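Local coordinates for protein alpha-acetolactate decarboxylase (Bacillus subtilis subsp. subtilis str. 168, PDB 5XNE) that catalyses the zinc-dependent decarboxylation of (2S)-2-acetolactate to (R)-acetoin, a step on the way to butane-2,3-diol, at residues 44-55 and 175-186. Numbering follows the deposited sequence.
Sequences ELIGFDGEFYRL and HFIDEGRNSGGH. With ZN (zinc ion), chain D.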
loop_
_atom_site.group_PDB
_atom_site.type_symbol
_atom_site.label_atom_id
_atom_site.label_comp_id
_atom_site.label_asym_id
_atom_site.label_seq_id
_atom_site.Cartn_x
_atom_site.Cartn_y
_atom_site.Cartn_z
ATOM N N GLU B 44 -6.665 10.964 19.981
ATOM C CA GLU B 44 -6.918 11.016 18.550
ATOM C C GLU B 44 -6.219 12.219 17.920
ATOM O O GLU B 44 -6.299 13.335 18.450
ATOM C CB GLU B 44 -8.421 11.124 18.291
ATOM C CG GLU B 44 -9.251 10.069 18.986
ATOM C CD GLU B 44 -9.235 8.745 18.232
ATOM O OE1 GLU B 44 -8.774 8.731 17.071
ATOM O OE2 GLU B 44 -9.693 7.726 18.790
ATOM N N LEU B 45 -5.556 12.007 16.787
ATOM C CA LEU B 45 -4.964 13.108 16.031
ATOM C C LEU B 45 -5.925 13.656 14.972
ATOM O O LEU B 45 -6.561 12.892 14.238
ATOM C CB LEU B 45 -3.679 12.641 15.345
ATOM C CG LEU B 45 -2.978 13.625 14.408
ATOM C CD1 LEU B 45 -2.324 14.708 15.233
ATOM C CD2 LEU B 45 -1.921 12.912 13.584
ATOM N N ILE B 46 -5.997 14.978 14.862
ATOM C CA ILE B 46 -6.712 15.610 13.765
ATOM C C ILE B 46 -6.014 16.916 13.430
ATOM O O ILE B 46 -5.545 17.619 14.320
ATOM C CB ILE B 46 -8.186 15.854 14.126
ATOM C CG1 ILE B 46 -8.990 16.368 12.952
ATOM C CG2 ILE B 46 -8.324 16.827 15.285
ATOM C CD1 ILE B 46 -10.471 16.514 13.327
ATOM N N GLY B 47 -5.905 17.229 12.151
ATOM C CA GLY B 47 -5.374 18.520 11.770
ATOM C C GLY B 47 -5.772 18.915 10.372
ATOM O O GLY B 47 -6.056 18.076 9.512
ATOM N N PHE B 48 -5.792 20.222 10.153
ATOM C CA PHE B 48 -6.084 20.795 8.851
ATOM C C PHE B 48 -5.605 22.246 8.903
ATOM O O PHE B 48 -5.443 22.813 9.988
ATOM C CB PHE B 48 -7.578 20.689 8.502
ATOM C CG PHE B 48 -8.504 21.036 9.635
ATOM C CD1 PHE B 48 -8.928 22.347 9.832
ATOM C CD2 PHE B 48 -8.979 20.050 10.480
ATOM C CE1 PHE B 48 -9.794 22.663 10.878
ATOM C CE2 PHE B 48 -9.845 20.353 11.525
ATOM C CZ PHE B 48 -10.259 21.670 11.722
ATOM N N ASP B 49 -5.322 22.816 7.740
ATOM C CA ASP B 49 -4.711 24.138 7.652
ATOM C C ASP B 49 -3.432 24.248 8.489
ATOM O O ASP B 49 -3.086 25.328 8.980
ATOM C CB ASP B 49 -5.719 25.207 8.078
ATOM C CG ASP B 49 -6.970 25.197 7.221
ATOM O OD1 ASP B 49 -6.843 25.071 5.986
ATOM O OD2 ASP B 49 -8.070 25.307 7.792
ATOM N N GLY B 50 -2.726 23.130 8.653
ATOM C CA GLY B 50 -1.462 23.122 9.375
ATOM C C GLY B 50 -1.583 23.086 10.885
ATOM O O GLY B 50 -0.561 23.078 11.583
ATOM N N GLU B 51 -2.814 23.046 11.391
ATOM C CA GLU B 51 -3.065 23.097 12.826
ATOM C C GLU B 51 -3.554 21.738 13.331
ATOM O O GLU B 51 -4.649 21.299 12.979
ATOM C CB GLU B 51 -4.084 24.197 13.149
ATOM C CG GLU B 51 -3.598 25.588 12.721
ATOM C CD GLU B 51 -4.586 26.707 13.026
ATOM O OE1 GLU B 51 -5.735 26.409 13.397
ATOM O OE2 GLU B 51 -4.202 27.895 12.881
ATOM N N PHE B 52 -2.722 21.076 14.138
ATOM C CA PHE B 52 -2.984 19.705 14.580
ATOM C C PHE B 52 -3.231 19.633 16.074
ATOM O O PHE B 52 -2.575 20.335 16.859
ATOM C CB PHE B 52 -1.814 18.791 14.195
ATOM C CG PHE B 52 -1.792 18.445 12.741
ATOM C CD1 PHE B 52 -1.313 19.358 11.797
ATOM C CD2 PHE B 52 -2.271 17.219 12.310
ATOM C CE1 PHE B 52 -1.303 19.047 10.443
ATOM C CE2 PHE B 52 -2.266 16.903 10.943
ATOM C CZ PHE B 52 -1.780 17.821 10.018
ATOM N N TYR B 53 -4.156 18.759 16.463
ATOM C CA TYR B 53 -4.564 18.603 17.860
ATOM C C TYR B 53 -4.564 17.155 18.312
ATOM O O TYR B 53 -4.798 16.246 17.502
ATOM C CB TYR B 53 -5.961 19.179 18.067
ATOM C CG TYR B 53 -6.027 20.678 17.923
ATOM C CD1 TYR B 53 -6.210 21.268 16.685
ATOM C CD2 TYR B 53 -5.907 21.505 19.041
ATOM C CE1 TYR B 53 -6.276 22.648 16.555
ATOM C CE2 TYR B 53 -5.971 22.889 18.919
ATOM C CZ TYR B 53 -6.155 23.447 17.678
ATOM O OH TYR B 53 -6.213 24.814 17.564
ATOM N N ARG B 54 -4.311 16.962 19.610
ATOM C CA ARG B 54 -4.506 15.695 20.309
ATOM C C ARG B 54 -5.830 15.754 21.075
ATOM O O ARG B 54 -5.968 16.528 22.029
ATOM C CB ARG B 54 -3.350 15.418 21.280
ATOM C CG ARG B 54 -3.461 14.076 21.999
ATOM C CD ARG B 54 -2.533 13.991 23.222
ATOM N NE ARG B 54 -1.117 14.212 22.935
ATOM C CZ ARG B 54 -0.198 13.245 22.884
ATOM N NH1 ARG B 54 -0.554 11.970 23.055
ATOM N NH2 ARG B 54 1.070 13.547 22.636
ATOM N N LEU B 55 -6.808 14.962 20.661
ATOM C CA LEU B 55 -8.108 14.915 21.343
ATOM C C LEU B 55 -8.130 13.786 22.363
ATOM O O LEU B 55 -7.954 12.624 22.001
ATOM C CB LEU B 55 -9.249 14.717 20.334
ATOM C CG LEU B 55 -9.825 15.879 19.520
ATOM C CD1 LEU B 55 -10.736 16.749 20.377
ATOM C CD2 LEU B 55 -8.737 16.717 18.887
ATOM N N HIS B 175 -12.304 11.968 11.331
ATOM C CA HIS B 175 -12.259 12.479 12.696
ATOM C C HIS B 175 -13.015 13.810 12.759
ATOM O O HIS B 175 -13.319 14.390 11.724
ATOM C CB HIS B 175 -10.813 12.650 13.171
ATOM C CG HIS B 175 -10.104 11.356 13.452
ATOM N ND1 HIS B 175 -8.872 11.302 14.058
ATOM C CD2 HIS B 175 -10.461 10.068 13.207
ATOM C CE1 HIS B 175 -8.491 10.040 14.182
ATOM N NE2 HIS B 175 -9.437 9.272 13.671
ATOM N N PHE B 176 -13.307 14.278 13.969
ATOM C CA PHE B 176 -14.073 15.506 14.171
ATOM C C PHE B 176 -13.460 16.362 15.275
ATOM O O PHE B 176 -12.980 15.831 16.272
ATOM C CB PHE B 176 -15.525 15.156 14.525
ATOM C CG PHE B 176 -16.332 16.327 15.023
ATOM C CD1 PHE B 176 -16.786 17.296 14.139
ATOM C CD2 PHE B 176 -16.638 16.450 16.368
ATOM C CE1 PHE B 176 -17.545 18.386 14.606
ATOM C CE2 PHE B 176 -17.389 17.535 16.842
ATOM C CZ PHE B 176 -17.839 18.492 15.959
ATOM N N ILE B 177 -13.470 17.680 15.085
ATOM C CA ILE B 177 -13.153 18.606 16.173
ATOM C C ILE B 177 -14.137 19.778 16.110
ATOM O O ILE B 177 -14.507 20.243 15.028
ATOM C CB ILE B 177 -11.676 19.088 16.104
ATOM C CG1 ILE B 177 -11.299 19.850 17.383
ATOM C CG2 ILE B 177 -11.416 19.906 14.851
ATOM C CD1 ILE B 177 -9.793 20.041 17.569
ATOM N N ASP B 178 -14.590 20.235 17.271
ATOM C CA ASP B 178 -15.551 21.333 17.279
ATOM C C ASP B 178 -14.855 22.677 17.059
ATOM O O ASP B 178 -13.628 22.788 17.131
ATOM C CB ASP B 178 -16.354 21.344 18.582
ATOM C CG ASP B 178 -15.555 21.856 19.760
ATOM O OD1 ASP B 178 -14.412 21.407 19.977
ATOM O OD2 ASP B 178 -16.076 22.743 20.470
ATOM N N GLU B 179 -15.639 23.711 16.765
ATOM C CA GLU B 179 -15.046 25.010 16.461
ATOM C C GLU B 179 -14.310 25.583 17.676
ATOM O O GLU B 179 -13.330 26.310 17.527
ATOM C CB GLU B 179 -16.107 25.996 15.968
ATOM C CG GLU B 179 -15.502 27.265 15.370
ATOM C CD GLU B 179 -15.312 27.174 13.858
ATOM O OE1 GLU B 179 -15.613 26.104 13.280
ATOM O OE2 GLU B 179 -14.848 28.164 13.249
ATOM N N GLY B 180 -14.762 25.223 18.874
ATOM C CA GLY B 180 -14.103 25.654 20.096
ATOM C C GLY B 180 -12.799 24.926 20.393
ATOM O O GLY B 180 -12.116 25.245 21.362
ATOM N N ARG B 181 -12.462 23.950 19.553
ATOM C CA ARG B 181 -11.239 23.159 19.702
ATOM C C ARG B 181 -11.094 22.527 21.094
ATOM O O ARG B 181 -10.045 22.644 21.723
ATOM C CB ARG B 181 -9.997 24.011 19.395
ATOM C CG ARG B 181 -9.977 24.660 18.018
ATOM C CD ARG B 181 -9.973 23.626 16.898
ATOM N NE ARG B 181 -9.798 24.232 15.582
ATOM C CZ ARG B 181 -10.749 24.310 14.655
ATOM N NH1 ARG B 181 -11.963 23.816 14.882
ATOM N NH2 ARG B 181 -10.484 24.882 13.492
ATOM N N ASN B 182 -12.134 21.846 21.562
ATOM C CA ASN B 182 -12.036 21.074 22.800
ATOM C C ASN B 182 -12.408 19.611 22.638
ATOM O O ASN B 182 -11.834 18.726 23.283
ATOM C CB ASN B 182 -12.926 21.689 23.878
ATOM C CG ASN B 182 -12.466 23.068 24.287
ATOM O OD1 ASN B 182 -11.378 23.227 24.842
ATOM N ND2 ASN B 182 -13.292 24.073 24.021
ATOM N N SER B 183 -13.377 19.355 21.772
ATOM C CA SER B 183 -14.036 18.062 21.761
ATOM C C SER B 183 -14.062 17.478 20.370
ATOM O O SER B 183 -13.942 18.206 19.382
ATOM C CB SER B 183 -15.470 18.184 22.288
ATOM O OG SER B 183 -15.497 18.631 23.637
ATOM N N GLY B 184 -14.233 16.163 20.316
ATOM C CA GLY B 184 -14.421 15.456 19.064
ATOM C C GLY B 184 -13.855 14.057 19.162
ATOM O O GLY B 184 -14.040 13.359 20.163
ATOM N N GLY B 185 -13.159 13.637 18.117
ATOM C CA GLY B 185 -12.541 12.327 18.124
ATOM C C GLY B 185 -12.725 11.587 16.822
ATOM O O GLY B 185 -12.935 12.194 15.772
ATOM N N HIS B 186 -12.604 10.266 16.897
ATOM C CA HIS B 186 -12.804 9.391 15.756
ATOM C C HIS B 186 -14.303 9.234 15.518
ATOM O O HIS B 186 -15.031 8.862 16.422
ATOM C CB HIS B 186 -12.140 8.027 16.012
ATOM C CG HIS B 186 -12.484 6.982 14.995
ATOM N ND1 HIS B 186 -11.637 6.646 13.956
ATOM C CD2 HIS B 186 -13.564 6.179 14.876
ATOM C CE1 HIS B 186 -12.196 5.691 13.233
ATOM N NE2 HIS B 186 -13.367 5.394 13.763
HETATM ZN ZN ZN D . -9.398 7.035 13.587
HETATM O O HOH W 1 -7.784 24.801 12.451
HETATM O O HOH W 2 -7.435 25.830 15.468
HETATM O O HOH W 3 -8.727 4.840 13.906
HETATM O O HOH W 4 -7.165 6.978 13.580
HETATM O O HOH W 5 -8.892 6.707 15.801
#
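Arg181 lies against two aromatic side chains, Tyr53 and Phe48. Its CB points toward residues 44-55, and CG passes 3.8 Å from Tyr53 OH. The chain bends there, and CD rests by Tyr53 CE1. NE donates to a water that also binds Tyr53 OH and Glu51 OE1. At the tip, NH2 lies 3.5 Å from Phe48 CE1, at the edge of the ring. Phe48 CZ sits over one face of the guanidinium, whose plane is turned 82° from the ring. NH2 also donates to a second water held by Glu51 OE1, while NH1 turns back to Asp178 O. Cut back to an alanine, this residue would probably leave Phe48 without its partner at CE1 and CZ and rob both waters on Glu51 of a donor.

Two antiparallel beta hairpins pack across one another at a steep angle (-71° between strands 44-48 and 175-178), with Ile46, Tyr53, Leu55, His175 and Ile177 pointing between them. One turns at Phe48 to Glu51 in a type I' turn; the other joins strands 171-178 and 184-192. In Ile177, CG1 is anti to the backbone N (chi1 -170°), and CD1 reaches Leu55 CD2 and makes an off-centre CH-pi contact with Tyr53. Its other branch, CG2, meets the edge of Phe48 and Ile46 CD1. Leu55 CD1 packs on the backbone at Ser183 and Gly184.

The zinc site lies at the other end. His175 NE2 binds zinc at 2.2 Å, together with His173, His186 ND1 and three waters. His175 ND1 donates to Leu45 O at 2.8 Å from above the carbonyl plane, which limits rotation of the ring. Glu44 OE1 lies 3.2 Å from His175 CE1, its carboxylate nearly perpendicular to the ring; OE2 forms a salt bridge with Arg124.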